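COG3291: FOG: PKD repeat (Clostridium thermocellum, PDB 1WMX) probably binds cellulose-type polysaccharides through this family 30 carbohydrate-binding module, one part of a large enzyme assigned to cellulose degradation. Local coordinates at residues Thr50-Trp64 with Lys162-Ile175. Numbering follows the deposited sequence.
Sequences TLRLNVQTTVQSGWW and KRYADPFTVWFSDI
W64 and F168 meet obliquely, W64 CZ2 lying 3.6 Å from F168 CE2 at the edge of the phenyl ring, with the ring planes 52° apart. K162 covers one face of the indole: its backbone N sits over the ring, and its CB makes a CH-pi contact with the five-membered ring, 3.6 Å from the centroid. The opposite face receives V55 CG2, which also presses to 3.3 Å against F168 CE2. With CG held between backbone N and carbonyl carbon (chi1 74°), the F168 ring lies among V55, L53 and W64. On the sheet face shared by L53, V55 and F168, L53 CB packs on V170 CG2 at 3.6 Å and touches the edge of F172, whose ring stacks on F160 of strand 155-161. Beyond the strands, the K162 and V59 side chains slide past each other in opposite directions, K162 CD 3.6 Å from V59 CG1.

On the other face, R52 and W171 lie side by side, guanidinium and indole planes 70° apart; R52 NH1 forms a salt bridge with E31, and W171 NE1 hydrogen-bonds D40. Antiparallel backbone bonds join strands 50-55 and 168-173, including F168 N to V55 O at 2.8 Å; beyond the strand ends, V59 N hydrogen-bonds A165 O. The contact thus gives this beta-sandwich an aromatic and aliphatic layer facing the second sheet, and a mixed face where W171 lies beside R52 and acidic partners probably offset the R52 charge.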
loop_
_atom_site.group_PDB
_atom_site.type_symbol
_atom_site.label_atom_id
_atom_site.label_comp_id
_atom_site.label_asym_id
_atom_site.label_seq_id
_atom_site.Cartn_x
_atom_site.Cartn_y
_atom_site.Cartn_z
ATOM N N THR B 50 -25.531 -11.071 0.656
ATOM C CA THR B 50 -24.411 -10.516 -0.074
ATOM C C THR B 50 -23.509 -9.629 0.784
ATOM O O THR B 50 -23.845 -9.285 1.918
ATOM C CB THR B 50 -24.924 -9.734 -1.276
ATOM O OG1 THR B 50 -25.733 -8.647 -0.821
ATOM C CG2 THR B 50 -25.775 -10.640 -2.171
ATOM N N LEU B 51 -22.348 -9.282 0.239
ATOM C CA LEU B 51 -21.403 -8.429 0.935
ATOM C C LEU B 51 -21.570 -7.013 0.376
ATOM O O LEU B 51 -21.390 -6.779 -0.818
ATOM C CB LEU B 51 -19.991 -8.949 0.697
ATOM C CG LEU B 51 -18.899 -8.395 1.604
ATOM C CD1 LEU B 51 -19.251 -8.658 3.074
ATOM C CD2 LEU B 51 -17.575 -9.043 1.232
ATOM N N ARG B 52 -21.920 -6.069 1.244
ATOM C CA ARG B 52 -22.152 -4.678 0.838
ATOM C C ARG B 52 -20.968 -3.725 0.991
ATOM O O ARG B 52 -20.467 -3.515 2.099
ATOM C CB ARG B 52 -23.347 -4.105 1.618
ATOM C CG ARG B 52 -23.748 -2.659 1.235
ATOM C CD ARG B 52 -24.570 -2.012 2.365
ATOM N NE ARG B 52 -25.559 -2.958 2.856
ATOM C CZ ARG B 52 -25.944 -3.084 4.119
ATOM N NH1 ARG B 52 -25.436 -2.306 5.072
ATOM N NH2 ARG B 52 -26.814 -4.038 4.429
ATOM N N LEU B 53 -20.539 -3.147 -0.131
ATOM C CA LEU B 53 -19.454 -2.167 -0.147
ATOM C C LEU B 53 -20.183 -0.835 -0.335
ATOM O O LEU B 53 -20.547 -0.456 -1.456
ATOM C CB LEU B 53 -18.502 -2.430 -1.309
ATOM C CG LEU B 53 -17.355 -1.431 -1.492
ATOM C CD1 LEU B 53 -16.463 -1.443 -0.263
ATOM C CD2 LEU B 53 -16.544 -1.789 -2.742
ATOM N N ASN B 54 -20.382 -0.121 0.764
ATOM C CA ASN B 54 -21.150 1.116 0.743
ATOM C C ASN B 54 -20.430 2.402 1.156
ATOM O O ASN B 54 -20.202 2.654 2.345
ATOM C CB ASN B 54 -22.386 0.911 1.619
ATOM C CG ASN B 54 -23.327 2.096 1.607
ATOM O OD1 ASN B 54 -24.103 2.281 2.543
ATOM N ND2 ASN B 54 -23.279 2.892 0.540
ATOM N N VAL B 55 -20.079 3.211 0.160
ATOM C CA VAL B 55 -19.427 4.489 0.397
ATOM C C VAL B 55 -20.604 5.459 0.389
ATOM O O VAL B 55 -21.098 5.833 -0.670
ATOM C CB VAL B 55 -18.433 4.833 -0.736
ATOM C CG1 VAL B 55 -17.773 6.171 -0.465
ATOM C CG2 VAL B 55 -17.373 3.740 -0.834
ATOM N N GLN B 56 -21.052 5.850 1.577
ATOM C CA GLN B 56 -22.219 6.718 1.738
ATOM C C GLN B 56 -22.120 8.219 1.477
ATOM O O GLN B 56 -23.096 8.831 1.055
ATOM C CB GLN B 56 -22.826 6.463 3.119
ATOM C CG GLN B 56 -21.853 5.855 4.091
ATOM C CD GLN B 56 -22.539 5.129 5.228
ATOM O OE1 GLN B 56 -21.906 4.777 6.216
ATOM N NE2 GLN B 56 -23.839 4.891 5.087
ATOM N N THR B 57 -20.974 8.831 1.725
ATOM C CA THR B 57 -20.861 10.259 1.460
ATOM C C THR B 57 -19.691 10.501 0.530
ATOM O O THR B 57 -18.847 9.615 0.366
ATOM C CB THR B 57 -20.661 11.058 2.757
ATOM O OG1 THR B 57 -19.511 10.564 3.453
ATOM C CG2 THR B 57 -21.872 10.926 3.648
ATOM N N THR B 58 -19.631 11.672 -0.099
ATOM C CA THR B 58 -18.497 11.913 -0.985
ATOM C C THR B 58 -17.215 11.793 -0.151
ATOM O O THR B 58 -17.087 12.373 0.925
ATOM C CB THR B 58 -18.581 13.281 -1.722
ATOM O OG1 THR B 58 -17.275 13.860 -1.797
ATOM C CG2 THR B 58 -19.539 14.216 -1.037
ATOM N N VAL B 59 -16.304 11.054 -0.628
ATOM C CA VAL B 59 -15.037 10.729 0.048
ATOM C C VAL B 59 -14.029 11.871 -0.060
ATOM O O VAL B 59 -13.361 12.042 -1.078
ATOM C CB VAL B 59 -14.357 9.514 -0.601
ATOM C CG1 VAL B 59 -13.033 9.146 0.077
ATOM C CG2 VAL B 59 -15.200 8.241 -0.573
ATOM N N GLN B 60 -13.891 12.670 0.974
ATOM C CA GLN B 60 -12.892 13.757 0.927
ATOM C C GLN B 60 -12.087 13.799 2.212
ATOM O O GLN B 60 -11.259 14.698 2.405
ATOM C CB GLN B 60 -13.533 15.132 0.711
ATOM C CG GLN B 60 -14.574 15.533 1.746
ATOM C CD GLN B 60 -15.243 16.861 1.378
ATOM O OE1 GLN B 60 -14.560 17.792 0.945
ATOM N NE2 GLN B 60 -16.546 17.010 1.517
ATOM N N SER B 61 -11.827 12.535 2.650
ATOM C CA SER B 61 -10.816 12.311 3.662
ATOM C C SER B 61 -9.579 11.923 2.884
ATOM O O SER B 61 -8.461 11.912 3.416
ATOM C CB SER B 61 -11.262 11.201 4.622
ATOM O OG SER B 61 -11.120 9.932 4.004
ATOM N N GLY B 62 -9.879 11.627 1.625
ATOM C CA GLY B 62 -8.898 11.221 0.622
ATOM C C GLY B 62 -9.002 9.719 0.375
ATOM O O GLY B 62 -8.339 9.176 -0.519
ATOM N N TRP B 63 -9.592 8.885 1.239
ATOM C CA TRP B 63 -9.382 7.443 1.126
ATOM C C TRP B 63 -10.347 6.539 1.895
ATOM O O TRP B 63 -11.053 6.970 2.810
ATOM C CB TRP B 63 -7.962 7.091 1.589
ATOM C CG TRP B 63 -7.809 7.246 3.068
ATOM C CD1 TRP B 63 -7.644 8.412 3.763
ATOM C CD2 TRP B 63 -7.911 6.208 4.050
ATOM N NE1 TRP B 63 -7.640 8.166 5.115
ATOM C CE2 TRP B 63 -7.803 6.820 5.321
ATOM C CE3 TRP B 63 -8.087 4.821 3.980
ATOM C CZ2 TRP B 63 -7.865 6.092 6.517
ATOM C CZ3 TRP B 63 -8.149 4.096 5.170
ATOM C CH2 TRP B 63 -8.038 4.734 6.421
ATOM N N TRP B 64 -10.354 5.272 1.488
ATOM C CA TRP B 64 -11.137 4.221 2.125
ATOM C C TRP B 64 -10.595 2.919 1.571
ATOM O O TRP B 64 -10.211 2.839 0.403
ATOM C CB TRP B 64 -12.641 4.343 1.847
ATOM C CG TRP B 64 -13.062 4.235 0.418
ATOM C CD1 TRP B 64 -13.419 5.264 -0.405
ATOM C CD2 TRP B 64 -13.206 3.036 -0.353
ATOM N NE1 TRP B 64 -13.781 4.782 -1.636
ATOM C CE2 TRP B 64 -13.659 3.417 -1.637
ATOM C CE3 TRP B 64 -12.995 1.677 -0.086
ATOM C CZ2 TRP B 64 -13.908 2.489 -2.656
ATOM C CZ3 TRP B 64 -13.244 0.752 -1.098
ATOM C CH2 TRP B 64 -13.695 1.166 -2.369
ATOM N N LYS B 162 -10.504 3.002 -2.780
ATOM C CA LYS B 162 -10.977 4.192 -3.462
ATOM C C LYS B 162 -10.378 4.389 -4.840
ATOM O O LYS B 162 -9.183 4.192 -5.052
ATOM C CB LYS B 162 -10.695 5.430 -2.606
ATOM C CG LYS B 162 -10.993 6.755 -3.288
ATOM C CD LYS B 162 -10.712 7.911 -2.350
ATOM C CE LYS B 162 -10.923 9.245 -3.030
ATOM N NZ LYS B 162 -9.980 9.424 -4.169
ATOM N N ARG B 163 -11.234 4.787 -5.773
ATOM C CA ARG B 163 -10.836 5.070 -7.144
ATOM C C ARG B 163 -11.164 6.558 -7.328
ATOM O O ARG B 163 -10.274 7.389 -7.510
ATOM C CB ARG B 163 -11.658 4.208 -8.097
ATOM C CG ARG B 163 -11.636 4.634 -9.548
ATOM C CD ARG B 163 -10.288 4.451 -10.207
ATOM N NE ARG B 163 -10.447 4.291 -11.649
ATOM C CZ ARG B 163 -9.653 4.840 -12.561
ATOM N NH1 ARG B 163 -8.630 5.601 -12.184
ATOM N NH2 ARG B 163 -9.880 4.624 -13.853
ATOM N N TYR B 164 -12.453 6.878 -7.253
ATOM C CA TYR B 164 -12.933 8.251 -7.361
ATOM C C TYR B 164 -13.579 8.600 -6.015
ATOM O O TYR B 164 -13.834 7.709 -5.200
ATOM C CB TYR B 164 -13.958 8.357 -8.489
ATOM C CG TYR B 164 -13.398 8.001 -9.846
ATOM C CD1 TYR B 164 -12.323 8.709 -10.385
ATOM C CD2 TYR B 164 -13.943 6.959 -10.597
ATOM C CE1 TYR B 164 -11.804 8.389 -11.636
ATOM C CE2 TYR B 164 -13.431 6.632 -11.853
ATOM C CZ TYR B 164 -12.363 7.350 -12.365
ATOM O OH TYR B 164 -11.855 7.034 -13.605
ATOM N N ALA B 165 -13.847 9.879 -5.777
ATOM C CA ALA B 165 -14.440 10.292 -4.506
ATOM C C ALA B 165 -15.954 10.168 -4.466
ATOM O O ALA B 165 -16.579 10.424 -3.438
ATOM C CB ALA B 165 -14.025 11.718 -4.176
ATOM N N ASP B 166 -16.549 9.774 -5.580
ATOM C CA ASP B 166 -17.996 9.637 -5.634
ATOM C C ASP B 166 -18.502 8.587 -4.656
ATOM O O ASP B 166 -17.854 7.563 -4.442
ATOM C CB ASP B 166 -18.445 9.238 -7.046
ATOM C CG ASP B 166 -18.155 10.303 -8.081
ATOM O OD1 ASP B 166 -19.111 10.969 -8.534
ATOM O OD2 ASP B 166 -16.971 10.473 -8.438
ATOM N N PRO B 167 -19.661 8.838 -4.027
ATOM C CA PRO B 167 -20.196 7.842 -3.093
ATOM C C PRO B 167 -20.845 6.771 -3.969
ATOM O O PRO B 167 -21.218 7.067 -5.107
ATOM C CB PRO B 167 -21.221 8.637 -2.301
ATOM C CG PRO B 167 -21.733 9.600 -3.326
ATOM C CD PRO B 167 -20.452 10.080 -3.973
ATOM N N PHE B 168 -20.979 5.546 -3.465
ATOM C CA PHE B 168 -21.580 4.478 -4.266
ATOM C C PHE B 168 -21.882 3.237 -3.439
ATOM O O PHE B 168 -21.482 3.135 -2.279
ATOM C CB PHE B 168 -20.640 4.087 -5.410
ATOM C CG PHE B 168 -19.443 3.280 -4.963
ATOM C CD1 PHE B 168 -19.505 1.889 -4.894
ATOM C CD2 PHE B 168 -18.269 3.915 -4.562
ATOM C CE1 PHE B 168 -18.416 1.143 -4.426
ATOM C CE2 PHE B 168 -17.176 3.177 -4.093
ATOM C CZ PHE B 168 -17.253 1.790 -4.025
ATOM N N THR B 169 -22.573 2.284 -4.059
ATOM C CA THR B 169 -22.924 1.036 -3.401
ATOM C C THR B 169 -22.965 -0.120 -4.380
ATOM O O THR B 169 -23.528 -0.005 -5.465
ATOM C CB THR B 169 -24.300 1.122 -2.732
ATOM O OG1 THR B 169 -24.324 2.238 -1.838
ATOM C CG2 THR B 169 -24.601 -0.158 -1.956
ATOM N N VAL B 170 -22.340 -1.227 -3.994
ATOM C CA VAL B 170 -22.345 -2.450 -4.788
ATOM C C VAL B 170 -22.516 -3.587 -3.795
ATOM O O VAL B 170 -22.339 -3.411 -2.585
ATOM C CB VAL B 170 -21.039 -2.682 -5.589
ATOM C CG1 VAL B 170 -20.894 -1.626 -6.663
ATOM C CG2 VAL B 170 -19.842 -2.690 -4.655
ATOM N N TRP B 171 -22.870 -4.749 -4.318
ATOM C CA TRP B 171 -23.077 -5.934 -3.514
ATOM C C TRP B 171 -22.289 -7.057 -4.168
ATOM O O TRP B 171 -22.289 -7.187 -5.389
ATOM C CB TRP B 171 -24.570 -6.261 -3.483
ATOM C CG TRP B 171 -25.370 -5.309 -2.643
ATOM C CD1 TRP B 171 -25.664 -5.437 -1.308
ATOM C CD2 TRP B 171 -25.973 -4.080 -3.067
ATOM N NE1 TRP B 171 -26.417 -4.373 -0.885
ATOM C CE2 TRP B 171 -26.623 -3.522 -1.942
ATOM C CE3 TRP B 171 -26.031 -3.397 -4.289
ATOM C CZ2 TRP B 171 -27.323 -2.309 -1.999
ATOM C CZ3 TRP B 171 -26.725 -2.188 -4.351
ATOM C CH2 TRP B 171 -27.361 -1.659 -3.211
ATOM N N PHE B 172 -21.596 -7.849 -3.359
ATOM C CA PHE B 172 -20.808 -8.956 -3.883
ATOM C C PHE B 172 -21.451 -10.272 -3.472
ATOM O O PHE B 172 -22.191 -10.347 -2.495
ATOM C CB PHE B 172 -19.363 -8.937 -3.340
ATOM C CG PHE B 172 -18.527 -7.759 -3.799
ATOM C CD1 PHE B 172 -18.605 -6.528 -3.150
ATOM C CD2 PHE B 172 -17.627 -7.898 -4.857
ATOM C CE1 PHE B 172 -17.793 -5.449 -3.541
ATOM C CE2 PHE B 172 -16.813 -6.830 -5.261
ATOM C CZ PHE B 172 -16.898 -5.599 -4.595
ATOM N N SER B 173 -21.144 -11.317 -4.217
ATOM C CA SER B 173 -21.666 -12.636 -3.918
ATOM C C SER B 173 -20.660 -13.676 -4.382
ATOM O O SER B 173 -19.922 -13.447 -5.336
ATOM C CB SER B 173 -23.004 -12.850 -4.641
ATOM O OG SER B 173 -23.491 -14.163 -4.419
ATOM N N ASP B 174 -20.612 -14.803 -3.685
ATOM C CA ASP B 174 -19.731 -15.898 -4.064
ATOM C C ASP B 174 -18.329 -15.458 -4.482
ATOM O O ASP B 174 -17.887 -15.757 -5.593
ATOM C CB ASP B 174 -20.381 -16.672 -5.225
ATOM C CG ASP B 174 -19.836 -18.078 -5.377
ATOM O OD1 ASP B 174 -20.077 -18.695 -6.438
ATOM O OD2 ASP B 174 -19.183 -18.582 -4.443
ATOM N N ILE B 175 -17.626 -14.752 -3.601
ATOM C CA ILE B 175 -16.278 -14.306 -3.915
ATOM C C ILE B 175 -15.275 -15.435 -3.651
ATOM O O ILE B 175 -15.187 -15.955 -2.533
ATOM C CB ILE B 175 -15.860 -13.083 -3.060
ATOM C CG1 ILE B 175 -16.880 -11.947 -3.209
ATOM C CG2 ILE B 175 -14.487 -12.587 -3.508
ATOM C CD1 ILE B 175 -16.596 -10.757 -2.312
HETATM O O HOH W 1 -15.287 6.078 -3.215
#